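PDB 6QV5: CHAD domain from Ricinus communis, which probably binds inorganic polyphosphate, as an all-helical module built on four-helix bundles, and carries a zinc ion in the crystal. Local coordinates for residues D53-T56 with L57-R61; W101-L105 with A106-P110; Q238-L241 with G242-N245. All coordinates share one frame; numbering follows the deposited sequence.

Contact 1: D53-T56 with L57-R61; sequences DPET and LHQMR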
ATOM      1  N   ASP A  53      12.128  -8.678  10.972  1.00 61.87           N
ATOM      2  CA  ASP A  53      11.734  -7.309  11.320  1.00 61.91           C
ATOM      3  C   ASP A  53      10.457  -6.925  10.547  1.00 65.45           C
ATOM      4  O   ASP A  53      10.447  -7.028   9.317  1.00 65.02           O
ATOM      5  CB  ASP A  53      12.881  -6.324  11.010  1.00 64.01           C
ATOM      6  CG  ASP A  53      12.775  -4.945  11.646  1.00 76.54           C
ATOM      7  OD1 ASP A  53      11.696  -4.316  11.537  1.00 77.37           O
ATOM      8  OD2 ASP A  53      13.782  -4.478  12.221  1.00 83.26           O
ATOM      9  N   PRO A  54       9.368  -6.514  11.239  1.00 61.85           N
ATOM     10  CA  PRO A  54       8.127  -6.174  10.518  1.00 61.50           C
ATOM     11  C   PRO A  54       8.199  -4.906   9.666  1.00 64.29           C
ATOM     12  O   PRO A  54       7.540  -4.847   8.631  1.00 63.79           O
ATOM     13  CB  PRO A  54       7.085  -6.058  11.634  1.00 63.36           C
ATOM     14  CG  PRO A  54       7.862  -5.708  12.844  1.00 67.85           C
ATOM     15  CD  PRO A  54       9.201  -6.368  12.701  1.00 63.41           C
ATOM     16  N   GLU A  55       8.998  -3.906  10.093  1.00 60.15           N
ATOM     17  CA  GLU A  55       9.163  -2.623   9.401  1.00 59.47           C
ATOM     18  C   GLU A  55       9.860  -2.759   8.039  1.00 62.24           C
ATOM     19  O   GLU A  55       9.463  -2.080   7.089  1.00 61.67           O
ATOM     20  CB  GLU A  55       9.869  -1.596  10.311  1.00 60.78           C
ATOM     21  CG  GLU A  55       9.908  -0.163   9.783  1.00 70.93           C
ATOM     22  CD  GLU A  55       8.594   0.500   9.401  1.00 88.12           C
ATOM     23  OE1 GLU A  55       7.568   0.251  10.074  1.00 80.51           O
ATOM     24  OE2 GLU A  55       8.599   1.286   8.427  1.00 81.05           O
ATOM     25  N   THR A  56      10.880  -3.639   7.946  1.00 57.96           N
ATOM     26  CA  THR A  56      11.632  -3.904   6.709  1.00 57.26           C
ATOM     27  C   THR A  56      10.702  -4.507   5.651  1.00 59.32           C
ATOM     28  O   THR A  56      10.761  -4.112   4.487  1.00 58.62           O
ATOM     29  CB  THR A  56      12.854  -4.793   6.984  1.00 66.50           C
ATOM     30  OG1 THR A  56      12.416  -6.063   7.466  1.00 67.03           O
ATOM     31  CG2 THR A  56      13.833  -4.166   7.972  1.00 65.62           C
ATOM     32  N   LEU A  57       9.820  -5.440   6.080  1.00 54.60           N
ATOM     33  CA  LEU A  57       8.811  -6.089   5.242  1.00 53.66           C
ATOM     34  C   LEU A  57       7.723  -5.071   4.859  1.00 56.26           C
ATOM     35  O   LEU A  57       7.279  -5.059   3.707  1.00 55.24           O
ATOM     36  CB  LEU A  57       8.214  -7.307   5.980  1.00 53.49           C
ATOM     37  CG  LEU A  57       6.998  -8.016   5.362  1.00 58.05           C
ATOM     38  CD1 LEU A  57       7.366  -8.771   4.091  1.00 58.22           C
ATOM     39  CD2 LEU A  57       6.370  -8.964   6.360  1.00 60.37           C
ATOM     40  N   HIS A  58       7.313  -4.212   5.824  1.00 52.50           N
ATOM     41  CA  HIS A  58       6.317  -3.155   5.624  1.00 52.12           C
ATOM     42  C   HIS A  58       6.798  -2.178   4.547  1.00 54.34           C
ATOM     43  O   HIS A  58       6.048  -1.897   3.613  1.00 53.91           O
ATOM     44  CB  HIS A  58       6.014  -2.424   6.950  1.00 53.16           C
ATOM     45  CG  HIS A  58       5.037  -1.288   6.843  1.00 56.80           C
ATOM     46  ND1 HIS A  58       5.165  -0.158   7.630  1.00 58.73           N
ATOM     47  CD2 HIS A  58       3.947  -1.145   6.049  1.00 58.67           C
ATOM     48  CE1 HIS A  58       4.157   0.631   7.293  1.00 58.23           C
ATOM     49  NE2 HIS A  58       3.401   0.080   6.343  1.00 58.54           N
ATOM     50  N   GLN A  59       8.059  -1.715   4.653  1.00 49.85           N
ATOM     51  CA  GLN A  59       8.669  -0.802   3.688  1.00 49.43           C
ATOM     52  C   GLN A  59       8.785  -1.406   2.288  1.00 52.92           C
ATOM     53  O   GLN A  59       8.566  -0.692   1.309  1.00 52.53           O
ATOM     54  CB  GLN A  59      10.027  -0.277   4.186  1.00 50.73           C
ATOM     55  CG  GLN A  59       9.925   0.773   5.302  1.00 62.80           C
ATOM     56  CD  GLN A  59       9.025   1.942   4.963  1.00 78.67           C
ATOM     57  OE1 GLN A  59       9.166   2.595   3.924  1.00 73.62           O
ATOM     58  NE2 GLN A  59       8.074   2.230   5.835  1.00 70.32           N
ATOM     59  N   MET A  60       9.089  -2.719   2.194  1.00 49.40           N
ATOM     60  CA  MET A  60       9.194  -3.414   0.908  1.00 49.04           C
ATOM     61  C   MET A  60       7.820  -3.568   0.251  1.00 53.38           C
ATOM     62  O   MET A  60       7.707  -3.384  -0.962  1.00 52.89           O
ATOM     63  CB  MET A  60       9.900  -4.771   1.046  1.00 50.98           C
ATOM     64  CG  MET A  60      10.506  -5.246  -0.256  1.00 54.17           C
ATOM     65  SD  MET A  60      11.240  -6.892  -0.175  1.00 57.88           S
ATOM     66  CE  MET A  60      12.003  -6.956  -1.745  1.00 54.52           C
ATOM     67  N   ARG A  61       6.782  -3.881   1.055  1.00 50.47           N
ATOM     68  CA  ARG A  61       5.395  -4.025   0.604  1.00 50.67           C
ATOM     69  C   ARG A  61       4.861  -2.688   0.079  1.00 54.63           C
ATOM     70  O   ARG A  61       4.219  -2.664  -0.974  1.00 54.01           O
ATOM     71  CB  ARG A  61       4.496  -4.585   1.734  1.00 51.41           C
ATOM     72  CG  ARG A  61       3.018  -4.790   1.359  1.00 60.47           C
ATOM     73  CD  ARG A  61       2.832  -5.873   0.310  1.00 68.45           C
ATOM     74  NE  ARG A  61       1.504  -5.833  -0.303  1.00 74.26           N
ATOM     75  CZ  ARG A  61       1.251  -5.347  -1.515  1.00 85.57           C
ATOM     76  NH1 ARG A  61       2.233  -4.850  -2.259  1.00 70.39           N
ATOM     77  NH2 ARG A  61       0.016  -5.358  -1.996  1.00 71.94           N
TER
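Glu55 turns its carboxylate forward along the helix, toward His58 and Gln59, because CG lies anti to the backbone N (chi1 -171°) and the chain then bends at chi2 (55°). Gln59 meets it from the next turn with CG beside its own backbone N and a bent chain. The two oxygens divide the work. OE2 of Glu55 accepts from NE2 of Gln59 at 2.8 Å, met nearly along the C-O bond, with the amide and carboxylate planes 27° apart. OE1 of Glu55 lies at the edge of the His58 ring, where ND1 makes a weak but nearly straight hydrogen bond of 3.5 Å; here ring and carboxylate stand almost perpendicular.

The same residues form the first turn of the helix. Asp53 is its N-cap: OD1 of Asp53 accepts the N-H of Glu55 at 3.1 Å through its anti lone pair, a capping bond. OG1 of Thr56 comes back to the backbone O of Asp53 at 2.9 Å, reaching it from above the carbonyl plane. The regular ladder then starts with His58 N to Pro54 O.

Elsewhere in the chain, His40 engages OE1 of Gln59 and Arg137 the backbone O of Asp53. Leu57 packs between helices 45-50, 82-108 and 122-145, while Pro54 and His58 lean on helix 82-108 and Met60 reaches helices 45-50 and 122-145.

Contact 2: W101-L105 with A106-P110; sequences WDVLL and ASTLP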
ATOM      1  N   TRP A 101      -0.297 -11.185   8.055  1.00 57.92           N
ATOM      2  CA  TRP A 101      -0.104 -11.972   9.273  1.00 58.25           C
ATOM      3  C   TRP A 101       0.698 -11.229  10.340  1.00 63.05           C
ATOM      4  O   TRP A 101       0.502 -11.484  11.527  1.00 62.79           O
ATOM      5  CB  TRP A 101       0.496 -13.348   8.957  1.00 57.12           C
ATOM      6  CG  TRP A 101      -0.520 -14.304   8.413  1.00 58.18           C
ATOM      7  CD1 TRP A 101      -0.832 -14.511   7.103  1.00 61.10           C
ATOM      8  CD2 TRP A 101      -1.430 -15.109   9.175  1.00 58.13           C
ATOM      9  NE1 TRP A 101      -1.847 -15.432   6.996  1.00 60.65           N
ATOM     10  CE2 TRP A 101      -2.239 -15.812   8.254  1.00 62.11           C
ATOM     11  CE3 TRP A 101      -1.620 -15.333  10.550  1.00 59.39           C
ATOM     12  CZ2 TRP A 101      -3.223 -16.721   8.662  1.00 61.44           C
ATOM     13  CZ3 TRP A 101      -2.593 -16.235  10.953  1.00 60.92           C
ATOM     14  CH2 TRP A 101      -3.383 -16.915  10.016  1.00 61.58           C
ATOM     15  N   ASP A 102       1.576 -10.297   9.924  1.00 60.45           N
ATOM     16  CA  ASP A 102       2.375  -9.484  10.843  1.00 60.76           C
ATOM     17  C   ASP A 102       1.528  -8.384  11.494  1.00 64.64           C
ATOM     18  O   ASP A 102       1.753  -8.064  12.662  1.00 63.94           O
ATOM     19  CB  ASP A 102       3.599  -8.883  10.130  1.00 62.93           C
ATOM     20  CG  ASP A 102       4.951  -9.310  10.686  1.00 75.56           C
ATOM     21  OD1 ASP A 102       4.977 -10.036  11.710  1.00 76.39           O
ATOM     22  OD2 ASP A 102       5.982  -8.916  10.101  1.00 81.85           O
ATOM     23  N   VAL A 103       0.558  -7.812  10.739  1.00 61.59           N
ATOM     24  CA  VAL A 103      -0.374  -6.774  11.207  1.00 61.76           C
ATOM     25  C   VAL A 103      -1.309  -7.396  12.256  1.00 66.64           C
ATOM     26  O   VAL A 103      -1.512  -6.805  13.316  1.00 65.97           O
ATOM     27  CB  VAL A 103      -1.150  -6.091  10.037  1.00 65.44           C
ATOM     28  CG1 VAL A 103      -2.275  -5.187  10.546  1.00 65.12           C
ATOM     29  CG2 VAL A 103      -0.208  -5.300   9.134  1.00 65.19           C
ATOM     30  N   LEU A 104      -1.837  -8.604  11.963  1.00 64.35           N
ATOM     31  CA  LEU A 104      -2.720  -9.374  12.841  1.00 64.82           C
ATOM     32  C   LEU A 104      -2.051  -9.658  14.194  1.00 70.49           C
ATOM     33  O   LEU A 104      -2.690  -9.492  15.228  1.00 70.04           O
ATOM     34  CB  LEU A 104      -3.157 -10.684  12.138  1.00 64.79           C
ATOM     35  CG  LEU A 104      -3.897 -11.761  12.964  1.00 69.41           C
ATOM     36  CD1 LEU A 104      -5.264 -11.281  13.433  1.00 69.59           C
ATOM     37  CD2 LEU A 104      -4.056 -13.037  12.168  1.00 71.27           C
ATOM     38  N   LEU A 105      -0.763 -10.041  14.177  1.00 68.47           N
ATOM     39  CA  LEU A 105       0.021 -10.368  15.367  1.00 69.01           C
ATOM     40  C   LEU A 105       0.402  -9.155  16.235  1.00 75.07           C
ATOM     41  O   LEU A 105       0.258  -9.221  17.457  1.00 74.90           O
ATOM     42  CB  LEU A 105       1.276 -11.167  14.954  1.00 69.01           C
ATOM     43  CG  LEU A 105       2.200 -11.677  16.068  1.00 73.63           C
ATOM     44  CD1 LEU A 105       1.614 -12.897  16.766  1.00 73.73           C
ATOM     45  CD2 LEU A 105       3.571 -12.000  15.520  1.00 75.96           C
ATOM     46  N   ALA A 106       0.907  -8.074  15.614  1.00 73.22           N
ATOM     47  CA  ALA A 106       1.396  -6.885  16.316  1.00 73.80           C
ATOM     48  C   ALA A 106       0.364  -5.778  16.581  1.00 79.64           C
ATOM     49  O   ALA A 106       0.546  -5.015  17.534  1.00 79.24           O
ATOM     50  CB  ALA A 106       2.589  -6.303  15.572  1.00 74.47           C
ATOM     51  N   SER A 107      -0.687  -5.663  15.745  1.00 77.57           N
ATOM     52  CA  SER A 107      -1.670  -4.588  15.884  1.00 77.99           C
ATOM     53  C   SER A 107      -3.112  -5.035  16.172  1.00 83.13           C
ATOM     54  O   SER A 107      -3.753  -4.445  17.040  1.00 82.75           O
ATOM     55  CB  SER A 107      -1.638  -3.689  14.648  1.00 81.58           C
ATOM     56  OG  SER A 107      -2.585  -2.636  14.710  1.00 90.89           O
ATOM     57  N   THR A 108      -3.628  -6.037  15.438  1.00 80.72           N
ATOM     58  CA  THR A 108      -5.024  -6.468  15.564  1.00 81.20           C
ATOM     59  C   THR A 108      -5.302  -7.359  16.788  1.00 86.92           C
ATOM     60  O   THR A 108      -6.308  -7.131  17.460  1.00 86.61           O
ATOM     61  CB  THR A 108      -5.527  -7.107  14.267  1.00 88.60           C
ATOM     62  OG1 THR A 108      -4.757  -6.618  13.166  1.00 87.76           O
ATOM     63  CG2 THR A 108      -6.991  -6.805  14.015  1.00 87.14           C
ATOM     64  N   LEU A 109      -4.454  -8.366  17.072  1.00 84.78           N
ATOM     65  CA  LEU A 109      -4.652  -9.248  18.231  1.00 85.35           C
ATOM     66  C   LEU A 109      -4.344  -8.590  19.597  1.00 91.04           C
ATOM     67  O   LEU A 109      -5.104  -8.860  20.528  1.00 90.74           O
ATOM     68  CB  LEU A 109      -3.894 -10.580  18.098  1.00 85.40           C
ATOM     69  CG  LEU A 109      -4.551 -11.654  17.234  1.00 90.08           C
ATOM     70  CD1 LEU A 109      -3.525 -12.637  16.732  1.00 90.32           C
ATOM     71  CD2 LEU A 109      -5.639 -12.398  17.996  1.00 92.46           C
ATOM     72  N   PRO A 110      -3.286  -7.740  19.773  1.00 89.03           N
ATOM     73  CA  PRO A 110      -3.021  -7.161  21.108  1.00 89.36           C
ATOM     74  C   PRO A 110      -4.109  -6.255  21.693  1.00 94.64           C
ATOM     75  O   PRO A 110      -4.143  -6.091  22.915  1.00 94.30           O
ATOM     76  CB  PRO A 110      -1.708  -6.392  20.908  1.00 91.01           C
ATOM     77  CG  PRO A 110      -1.086  -7.003  19.709  1.00 95.25           C
ATOM     78  CD  PRO A 110      -2.241  -7.318  18.818  1.00 90.69           C
TER
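The C-terminal end of helix 82-108 illustrates how an alpha-helix can widen into a pi-type turn before the chain leaves it. Within this all-helical CHAD domain, residues 101-105 are helical and supply the carbonyls, Val103 O and Leu104 O, that accept the longer bonds of the wider turn. The change can be followed in the backbone bonds. Ala106 N donates to Asp102 O four residues back at 3.1 Å, as in any alpha-helix. Val103 O then serves two donors, Ser107 N at 2.8 Å and Thr108 N at 3.1 Å, which arrive from opposite faces of its carbonyl plane. One span is four residues and the other five, so this single oxygen marks the point where the hydrogen-bonding span lengthens. Leu109 N continues the longer span to Leu104 O.

Side chains follow the same shift. Leu104, with CG anti to its backbone N (chi1 170°), brings CD1 to 3.9 Å from CG of Leu109, an apolar pair five residues apart. The two leucines slant across one another as their branches meet. OG1 of Thr108 sits close over CA of Leu104, and CG1 of Val103 approaches the same hydroxyl.

Leu104 and Thr108 face Ala250 of helix 224-260, whereas Leu105 and Leu109 turn to helix 122-145. Pro110, which has no N-H to extend the ladder, brings its ring against the backbone O of Leu105, with CD of Pro110 3.4 Å from it.

Contact 3: Q238-L241 with G242-N245; sequences QEEL and GRHN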
ATOM      1  N   GLN A 238      -6.883   7.620   5.330  1.00 76.81           N
ATOM      2  CA  GLN A 238      -6.255   6.313   5.105  1.00 76.37           C
ATOM      3  C   GLN A 238      -6.137   5.538   6.424  1.00 79.41           C
ATOM      4  O   GLN A 238      -6.389   4.333   6.447  1.00 78.95           O
ATOM      5  CB  GLN A 238      -4.867   6.495   4.465  1.00 77.77           C
ATOM      6  CG  GLN A 238      -4.295   5.233   3.818  1.00 93.23           C
ATOM      7  CD  GLN A 238      -2.831   5.370   3.464  1.00115.25           C
ATOM      8  OE1 GLN A 238      -2.388   6.361   2.867  1.00111.35           O
ATOM      9  NE2 GLN A 238      -2.045   4.362   3.813  1.00107.99           N
ATOM     10  N   GLU A 239      -5.760   6.241   7.512  1.00 75.54           N
ATOM     11  CA  GLU A 239      -5.604   5.704   8.866  1.00 75.28           C
ATOM     12  C   GLU A 239      -6.949   5.193   9.413  1.00 78.21           C
ATOM     13  O   GLU A 239      -6.985   4.136  10.046  1.00 77.75           O
ATOM     14  CB  GLU A 239      -5.023   6.792   9.790  1.00 76.76           C
ATOM     15  CG  GLU A 239      -4.564   6.304  11.154  1.00 88.57           C
ATOM     16  CD  GLU A 239      -4.333   7.420  12.155  1.00112.85           C
ATOM     17  OE1 GLU A 239      -3.323   8.146  12.014  1.00110.54           O
ATOM     18  OE2 GLU A 239      -5.163   7.568  13.080  1.00107.60           O
ATOM     19  N   GLU A 240      -8.045   5.938   9.152  1.00 74.09           N
ATOM     20  CA  GLU A 240      -9.395   5.602   9.602  1.00 73.69           C
ATOM     21  C   GLU A 240      -9.983   4.403   8.855  1.00 77.13           C
ATOM     22  O   GLU A 240     -10.438   3.457   9.504  1.00 76.87           O
ATOM     23  CB  GLU A 240     -10.323   6.835   9.548  1.00 75.04           C
ATOM     24  CG  GLU A 240     -11.754   6.605  10.026  1.00 85.84           C
ATOM     25  CD  GLU A 240     -11.975   6.058  11.426  1.00105.21           C
ATOM     26  OE1 GLU A 240     -11.166   6.365  12.334  1.00100.30           O
ATOM     27  OE2 GLU A 240     -12.974   5.329  11.618  1.00 97.97           O
ATOM     28  N   LEU A 241      -9.976   4.437   7.508  1.00 73.28           N
ATOM     29  CA  LEU A 241     -10.498   3.347   6.676  1.00 72.93           C
ATOM     30  C   LEU A 241      -9.636   2.081   6.772  1.00 76.33           C
ATOM     31  O   LEU A 241     -10.163   0.976   6.643  1.00 75.77           O
ATOM     32  CB  LEU A 241     -10.665   3.783   5.210  1.00 72.96           C
ATOM     33  CG  LEU A 241     -11.759   4.814   4.909  1.00 77.70           C
ATOM     34  CD1 LEU A 241     -11.451   5.576   3.639  1.00 77.73           C
ATOM     35  CD2 LEU A 241     -13.137   4.163   4.818  1.00 80.40           C
ATOM     36  N   GLY A 242      -8.334   2.265   7.011  1.00 72.58           N
ATOM     37  CA  GLY A 242      -7.366   1.185   7.171  1.00 72.18           C
ATOM     38  C   GLY A 242      -7.551   0.425   8.470  1.00 75.53           C
ATOM     39  O   GLY A 242      -7.321  -0.787   8.513  1.00 75.05           O
ATOM     40  N   ARG A 243      -7.977   1.139   9.537  1.00 71.77           N
ATOM     41  CA  ARG A 243      -8.255   0.593  10.871  1.00 71.29           C
ATOM     42  C   ARG A 243      -9.382  -0.447  10.788  1.00 74.78           C
ATOM     43  O   ARG A 243      -9.231  -1.551  11.315  1.00 74.09           O
ATOM     44  CB  ARG A 243      -8.618   1.732  11.847  1.00 70.96           C
ATOM     45  CG  ARG A 243      -9.067   1.275  13.237  1.00 79.51           C
ATOM     46  CD  ARG A 243      -9.882   2.332  13.980  1.00 85.96           C
ATOM     47  NE  ARG A 243     -11.090   2.743  13.254  1.00 89.39           N
ATOM     48  CZ  ARG A 243     -12.259   2.110  13.303  1.00100.39           C
ATOM     49  NH1 ARG A 243     -12.401   1.014  14.041  1.00 85.78           N
ATOM     50  NH2 ARG A 243     -13.294   2.563  12.610  1.00 85.44           N
ATOM     51  N   HIS A 244     -10.492  -0.095  10.103  1.00 71.39           N
ATOM     52  CA  HIS A 244     -11.647  -0.971   9.901  1.00 71.16           C
ATOM     53  C   HIS A 244     -11.302  -2.118   8.948  1.00 73.83           C
ATOM     54  O   HIS A 244     -11.846  -3.216   9.095  1.00 73.17           O
ATOM     55  CB  HIS A 244     -12.858  -0.172   9.385  1.00 72.10           C
ATOM     56  CG  HIS A 244     -14.127  -0.964   9.358  1.00 75.63           C
ATOM     57  ND1 HIS A 244     -14.963  -1.023  10.459  1.00 77.48           N
ATOM     58  CD2 HIS A 244     -14.652  -1.724   8.369  1.00 77.49           C
ATOM     59  CE1 HIS A 244     -15.970  -1.804  10.103  1.00 76.95           C
ATOM     60  NE2 HIS A 244     -15.825  -2.253   8.856  1.00 77.32           N
ATOM     61  N   ASN A 245     -10.394  -1.861   7.983  1.00 69.77           N
ATOM     62  CA  ASN A 245      -9.921  -2.841   7.004  1.00 69.12           C
ATOM     63  C   ASN A 245      -9.089  -3.936   7.677  1.00 72.42           C
ATOM     64  O   ASN A 245      -9.221  -5.103   7.310  1.00 71.97           O
ATOM     65  CB  ASN A 245      -9.129  -2.158   5.886  1.00 68.72           C
ATOM     66  CG  ASN A 245      -8.577  -3.103   4.846  1.00 88.58           C
ATOM     67  OD1 ASN A 245      -9.305  -3.884   4.221  1.00 80.51           O
ATOM     68  ND2 ASN A 245      -7.271  -3.050   4.642  1.00 80.66           N
TER
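An i to i+3 salt bridge between Glu240 and Arg243 is the side-chain link across this stretch of surface helix. Glu240 bends at chi2 (56°) and Arg243 at chi3, and the two chains run side by side in the same direction. OE2 of Glu240 takes NH2 of Arg243 at 3.0 Å; the nitrogen approaches from above the carboxylate plane, while the oxygen stays near the guanidinium plane, at its edge. The two planes are 39° apart. Both ends have further partners: OE2 of Glu240 also accepts from the backbone N of Asp285, and NH1 of Arg243 donates to the backbone O of Arg282, so the pair fastens the helix to the chain ahead of helix 286-293.

Backbone bonds supply the second kind of interaction. Gly242 N meets Gln238 O at 2.9 Å, Arg243 N meets Glu239 O at 3.2 Å, and Asn245 N meets Leu241 O at 3.1 Å. Gly242 has no side chain at a place where the backbone runs close to Gln238 O.

Around the helix, Gln238 and Asn245 face helix 198-217, while Glu240 and Leu241 rest on Ile289 of helix 286-293.

All three contacts are local, each joining adjoining segments, so none closes a long loop; they follow one another in series along the chain and neither nest nor cross. Contact 1 comes first and starts helix 54-73. Contact 2 lies at the far end of the next helix, 82-108, and touches contact 1 directly: CB of Pro54 lies 3.4 Å from OD2 of Asp102, which also packs against Leu57. Contact 3 follows much later, in the middle of helix 224-260, with its centre about 14 Å from that of contact 2 and no touch between them. The same long helix nevertheless meets contact 2 further on, through Asp246, Ala250 and Leu253.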